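PDB 2IEE: probable ABC transporter extracellular-binding protein yckB from Bacillus subtilis, which probably serves as the extracellular solute-binding component of a binding-protein-dependent ABC transport system. Local coordinates for residues A[101-106]-A[210-215]; A[22-27]-A[82-87]. One frame throughout, in Å; residues are numbered along the deposited sequence.

Interaction 1: residues A[101-106]-A[210-215]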
loop_
_atom_site.group_PDB
_atom_site.type_symbol
_atom_site.label_atom_id
_atom_site.label_comp_id
_atom_site.label_asym_id
_atom_site.label_seq_id
_atom_site.Cartn_x
_atom_site.Cartn_y
_atom_site.Cartn_z
ATOM N N PHE A 101 5.929 -15.006 -10.914
ATOM C CA PHE A 101 6.264 -15.197 -9.502
ATOM C C PHE A 101 5.204 -15.956 -8.716
ATOM O O PHE A 101 4.116 -16.239 -9.214
ATOM C CB PHE A 101 6.454 -13.840 -8.826
ATOM C CG PHE A 101 7.547 -13.010 -9.419
ATOM C CD1 PHE A 101 8.879 -13.281 -9.124
ATOM C CD2 PHE A 101 7.248 -11.944 -10.260
ATOM C CE1 PHE A 101 9.905 -12.499 -9.658
ATOM C CE2 PHE A 101 8.263 -11.154 -10.801
ATOM C CZ PHE A 101 9.595 -11.436 -10.496
ATOM N N ALA A 102 5.534 -16.269 -7.470
ATOM C CA ALA A 102 4.604 -16.950 -6.583
ATOM C C ALA A 102 4.222 -15.960 -5.485
ATOM O O ALA A 102 5.080 -15.474 -4.751
ATOM C CB ALA A 102 5.254 -18.171 -5.974
ATOM N N PHE A 103 2.936 -15.656 -5.385
ATOM C CA PHE A 103 2.446 -14.734 -4.369
ATOM C C PHE A 103 1.881 -15.499 -3.183
ATOM O O PHE A 103 1.435 -16.639 -3.317
ATOM C CB PHE A 103 1.321 -13.866 -4.929
ATOM C CG PHE A 103 1.784 -12.725 -5.775
ATOM C CD1 PHE A 103 2.237 -11.551 -5.189
ATOM C CD2 PHE A 103 1.708 -12.800 -7.161
ATOM C CE1 PHE A 103 2.599 -10.459 -5.973
ATOM C CE2 PHE A 103 2.068 -11.719 -7.956
ATOM C CZ PHE A 103 2.513 -10.544 -7.360
ATOM N N SER A 104 1.896 -14.862 -2.021
ATOM C CA SER A 104 1.310 -15.464 -0.836
ATOM C C SER A 104 -0.148 -15.039 -0.960
ATOM O O SER A 104 -0.499 -14.309 -1.886
ATOM C CB SER A 104 1.897 -14.845 0.430
ATOM O OG SER A 104 1.561 -13.463 0.525
ATOM N N THR A 105 -1.001 -15.500 -0.056
ATOM C CA THR A 105 -2.385 -15.068 -0.090
ATOM C C THR A 105 -2.262 -13.575 0.213
ATOM O O THR A 105 -1.289 -13.145 0.831
ATOM C CB THR A 105 -3.222 -15.768 0.997
ATOM O OG1 THR A 105 -2.493 -15.777 2.230
ATOM C CG2 THR A 105 -3.537 -17.209 0.584
ATOM N N PRO A 106 -3.225 -12.761 -0.234
ATOM C CA PRO A 106 -3.147 -11.320 0.024
ATOM C C PRO A 106 -3.367 -10.954 1.492
ATOM O O PRO A 106 -4.091 -11.645 2.205
ATOM C CB PRO A 106 -4.247 -10.740 -0.869
ATOM C CG PRO A 106 -4.516 -11.834 -1.898
ATOM C CD PRO A 106 -4.387 -13.085 -1.077
ATOM N N ALA A 210 0.484 -8.713 -1.663
ATOM C CA ALA A 210 0.910 -9.957 -1.040
ATOM C C ALA A 210 2.416 -10.092 -1.132
ATOM O O ALA A 210 3.077 -9.291 -1.796
ATOM C CB ALA A 210 0.239 -11.148 -1.744
ATOM N N LEU A 211 2.953 -11.115 -0.474
ATOM C CA LEU A 211 4.386 -11.367 -0.494
ATOM C C LEU A 211 4.788 -11.987 -1.831
ATOM O O LEU A 211 4.139 -12.917 -2.318
ATOM C CB LEU A 211 4.771 -12.308 0.644
ATOM C CG LEU A 211 6.277 -12.512 0.816
ATOM C CD1 LEU A 211 6.916 -11.226 1.357
ATOM C CD2 LEU A 211 6.526 -13.689 1.758
ATOM N N VAL A 212 5.866 -11.478 -2.411
ATOM C CA VAL A 212 6.344 -11.966 -3.702
ATOM C C VAL A 212 7.576 -12.857 -3.574
ATOM O O VAL A 212 8.560 -12.489 -2.929
ATOM C CB VAL A 212 6.707 -10.791 -4.638
ATOM C CG1 VAL A 212 6.929 -11.302 -6.046
ATOM C CG2 VAL A 212 5.607 -9.733 -4.611
HETATM N N MSE A 213 7.519 -14.036 -4.175
HETATM C CA MSE A 213 8.661 -14.936 -4.141
HETATM C C MSE A 213 8.822 -15.702 -5.448
HETATM O O MSE A 213 7.924 -15.710 -6.296
HETATM C CB MSE A 213 8.576 -15.879 -2.925
HETATM C CG MSE A 213 7.250 -16.575 -2.701
HETATM SE SE MSE A 213 6.827 -16.927 -0.806
HETATM C CE MSE A 213 5.021 -16.237 -0.845
ATOM N N LYS A 214 9.991 -16.309 -5.624
ATOM C CA LYS A 214 10.298 -17.071 -6.831
ATOM C C LYS A 214 9.184 -18.090 -7.043
ATOM O O LYS A 214 8.835 -18.828 -6.129
ATOM C CB LYS A 214 11.649 -17.772 -6.654
ATOM C CG LYS A 214 12.338 -18.204 -7.937
ATOM C CD LYS A 214 13.703 -18.800 -7.610
ATOM C CE LYS A 214 14.430 -19.289 -8.849
ATOM N NZ LYS A 214 15.693 -20.006 -8.483
ATOM N N LYS A 215 8.629 -18.126 -8.250
ATOM C CA LYS A 215 7.526 -19.034 -8.560
ATOM C C LYS A 215 7.834 -20.518 -8.322
ATOM O O LYS A 215 6.921 -21.316 -8.101
ATOM C CB LYS A 215 7.060 -18.808 -10.002
ATOM C CG LYS A 215 5.726 -19.457 -10.331
ATOM C CD LYS A 215 5.117 -18.864 -11.593
ATOM C CE LYS A 215 3.877 -19.634 -12.022
ATOM N NZ LYS A 215 2.880 -19.750 -10.924
#

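Interaction 2: residues A[22-27]-A[82-87]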
loop_
_atom_site.group_PDB
_atom_site.type_symbol
_atom_site.label_atom_id
_atom_site.label_comp_id
_atom_site.label_asym_id
_atom_site.label_seq_id
_atom_site.Cartn_x
_atom_site.Cartn_y
_atom_site.Cartn_z
ATOM N N LYS A 22 16.682 -18.138 8.911
ATOM C CA LYS A 22 16.421 -16.753 8.543
ATOM C C LYS A 22 15.941 -16.620 7.105
ATOM O O LYS A 22 16.411 -17.325 6.212
ATOM C CB LYS A 22 17.682 -15.898 8.731
ATOM C CG LYS A 22 18.126 -15.757 10.181
ATOM C CD LYS A 22 19.419 -14.950 10.322
ATOM C CE LYS A 22 19.216 -13.473 10.002
ATOM N NZ LYS A 22 20.420 -12.660 10.339
ATOM N N ILE A 23 14.991 -15.718 6.892
ATOM C CA ILE A 23 14.458 -15.463 5.560
ATOM C C ILE A 23 14.855 -14.044 5.181
ATOM O O ILE A 23 14.667 -13.114 5.965
ATOM C CB ILE A 23 12.921 -15.594 5.530
ATOM C CG1 ILE A 23 12.400 -15.298 4.124
ATOM C CG2 ILE A 23 12.292 -14.636 6.535
ATOM C CD1 ILE A 23 10.921 -15.581 3.957
ATOM N N VAL A 24 15.423 -13.887 3.991
ATOM C CA VAL A 24 15.856 -12.583 3.510
ATOM C C VAL A 24 14.709 -11.945 2.739
ATOM O O VAL A 24 14.196 -12.529 1.781
ATOM C CB VAL A 24 17.083 -12.720 2.585
ATOM C CG1 VAL A 24 17.615 -11.354 2.214
ATOM C CG2 VAL A 24 18.162 -13.532 3.280
ATOM N N VAL A 25 14.300 -10.750 3.151
ATOM C CA VAL A 25 13.182 -10.085 2.494
ATOM C C VAL A 25 13.495 -8.657 2.080
ATOM O O VAL A 25 13.980 -7.851 2.877
ATOM C CB VAL A 25 11.932 -10.065 3.413
ATOM C CG1 VAL A 25 10.721 -9.547 2.642
ATOM C CG2 VAL A 25 11.660 -11.458 3.959
ATOM N N ALA A 26 13.206 -8.346 0.824
ATOM C CA ALA A 26 13.445 -7.010 0.306
ATOM C C ALA A 26 12.223 -6.138 0.552
ATOM O O ALA A 26 11.082 -6.598 0.463
ATOM C CB ALA A 26 13.749 -7.067 -1.191
ATOM N N THR A 27 12.483 -4.876 0.871
ATOM C CA THR A 27 11.437 -3.897 1.116
ATOM C C THR A 27 12.103 -2.534 0.952
ATOM O O THR A 27 13.329 -2.427 1.035
ATOM C CB THR A 27 10.846 -4.037 2.533
ATOM O OG1 THR A 27 9.685 -3.209 2.645
ATOM C CG2 THR A 27 11.864 -3.625 3.584
ATOM N N GLY A 82 17.749 -14.911 -6.789
ATOM C CA GLY A 82 17.963 -15.649 -5.560
ATOM C C GLY A 82 18.675 -14.770 -4.549
ATOM O O GLY A 82 19.070 -15.229 -3.483
ATOM N N GLN A 83 18.843 -13.497 -4.896
ATOM C CA GLN A 83 19.503 -12.532 -4.023
ATOM C C GLN A 83 18.744 -12.456 -2.695
ATOM O O GLN A 83 19.341 -12.384 -1.622
ATOM C CB GLN A 83 19.520 -11.161 -4.698
ATOM C CG GLN A 83 20.407 -10.127 -4.025
ATOM C CD GLN A 83 20.378 -8.788 -4.744
ATOM O OE1 GLN A 83 20.599 -8.717 -5.956
ATOM N NE2 GLN A 83 20.107 -7.717 -4.000
ATOM N N VAL A 84 17.421 -12.476 -2.781
ATOM C CA VAL A 84 16.574 -12.432 -1.602
ATOM C C VAL A 84 15.564 -13.561 -1.731
ATOM O O VAL A 84 15.352 -14.074 -2.829
ATOM C CB VAL A 84 15.823 -11.096 -1.510
ATOM C CG1 VAL A 84 16.804 -9.963 -1.270
ATOM C CG2 VAL A 84 15.043 -10.859 -2.789
ATOM N N ASP A 85 14.944 -13.949 -0.620
ATOM C CA ASP A 85 13.956 -15.023 -0.633
ATOM C C ASP A 85 12.563 -14.525 -1.005
ATOM O O ASP A 85 11.713 -15.295 -1.466
ATOM C CB ASP A 85 13.888 -15.706 0.737
ATOM C CG ASP A 85 15.219 -16.294 1.164
ATOM O OD1 ASP A 85 15.859 -16.981 0.345
ATOM O OD2 ASP A 85 15.621 -16.080 2.324
ATOM N N ALA A 86 12.321 -13.235 -0.805
ATOM C CA ALA A 86 11.026 -12.666 -1.116
ATOM C C ALA A 86 11.094 -11.153 -1.099
ATOM O O ALA A 86 12.072 -10.571 -0.635
ATOM C CB ALA A 86 9.991 -13.152 -0.105
ATOM N N ALA A 87 10.045 -10.524 -1.616
ATOM C CA ALA A 87 9.958 -9.072 -1.652
ATOM C C ALA A 87 8.602 -8.657 -1.079
ATOM O O ALA A 87 7.560 -9.193 -1.471
ATOM C CB ALA A 87 10.101 -8.575 -3.082
HETATM O O HOH W 1 17.476 -17.193 3.766
#

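Interaction 1: residues A[101-106]-A[210-215]
Ala102 and Met213, a selenomethionine here, form the antiparallel hydrogen-bonded pair that joins strand 101-103 to the end of strand 197-214. Ala102 N gives a nearly straight bond (171°) to Met213 O at 2.7 Å, and Met213 N returns one to Ala102 O at 2.9 Å. One residue on, Phe103 and Val212 make the non-hydrogen-bonded pair; their side chains lie alongside each other, pointing the same way, with Phe103 CE1 3.4 Å from Val212 CG2. The other methyl of Val212, CG1, packs on CB of Phe101, whose ring turns its edge to Met213 O. Next along, Ser104 takes over: its N bonds to Leu211 O in the carbonyl plane, while OG accepts Leu211 N at 2.9 Å and donates to Thr105 O. With chi1 at 64°, OG sits between the backbone N and carbonyl carbon of Ser104, where it can serve both bonds. The Met213 chain, bent at chi2 and chi3, brings its terminal CE back to 3.7 Å from Ser104 CB. Side chains of Ala102, Ser104 and Met213 rest on helix 218-234, where Asn225 also accepts Thr105 N. On the face of Val212 and Phe103, Val212 touches Leu76 of helix 75-81, which Phe101 also reaches, and Phe103 packs on helix 95-98. Segment 210-215 lies between strand 101-103, outermost in the sheet, and strand 86-87, where Val212 is backbone-bonded to Ala87.

Interaction 2: residues A[22-27]-A[82-87]
Asp85 reaches across to Val24 where strands 22-27 and 86-87 come together in the parallel sheet of an α/β lobe, as expected for a family 3 solute-binding protein. The two side chains cross at about a right angle, and Asp85 OD2 accepts Val24 N on its anti side, 25° out of the carboxylate plane, in a nearly straight 2.8 Å bond (174°). With CG beside the backbone N and anti to the carbonyl carbon (chi1 -59°), the carboxylate and the Asp85 N-H both turn to Val24, the N bonding to Val24 O at 2.9 Å. Ile23 crosses Asp85 obliquely, its CG1 3.7 Å from Asp85 CB. Val84 meets Val24 at about a right angle, CG1 to CG1 at 3.8 Å, and the same Val84 methyl faces Ala26 CB. Further along, Ala26 N bonds to Ala86 O at 2.9 Å, continuing the parallel pairing. Helix 75-81 covers Ala26, Val84 and Ala87, while Ile17 of helix 14-20 touches Ile23 and Asp85. An alanine in place of Asp85 would remove the carboxylate and is likely to leave Val24 N without its mate. One water donates both to Asp85 OD2, at 2.6 Å, and to Lys22 O, at 2.7 Å.

How the interactions relate
The two interactions lie on the same side of the chain's centre, their own centres about 12 Å apart, and come in series: 22-27 with 82-87 closes before 101-106 with 210-215 opens. Val212 O lies 2.8 Å from Ala87 N, a probable hydrogen bond that continues the sheet of interaction 2 into interaction 1, consistent with the order 64-69, 22-27, 86-87, 210-215, 101-103. Leu211 CD1 packs against Ala87 O. Helix 75-81 is shared, touching Val84 and Ala87 in interaction 2 and Phe101 and Val212 in interaction 1. The late strand 197-214 thus returns to the lobe built by the early strands and completes its sheet, as in two-lobed solute-binding proteins of this family.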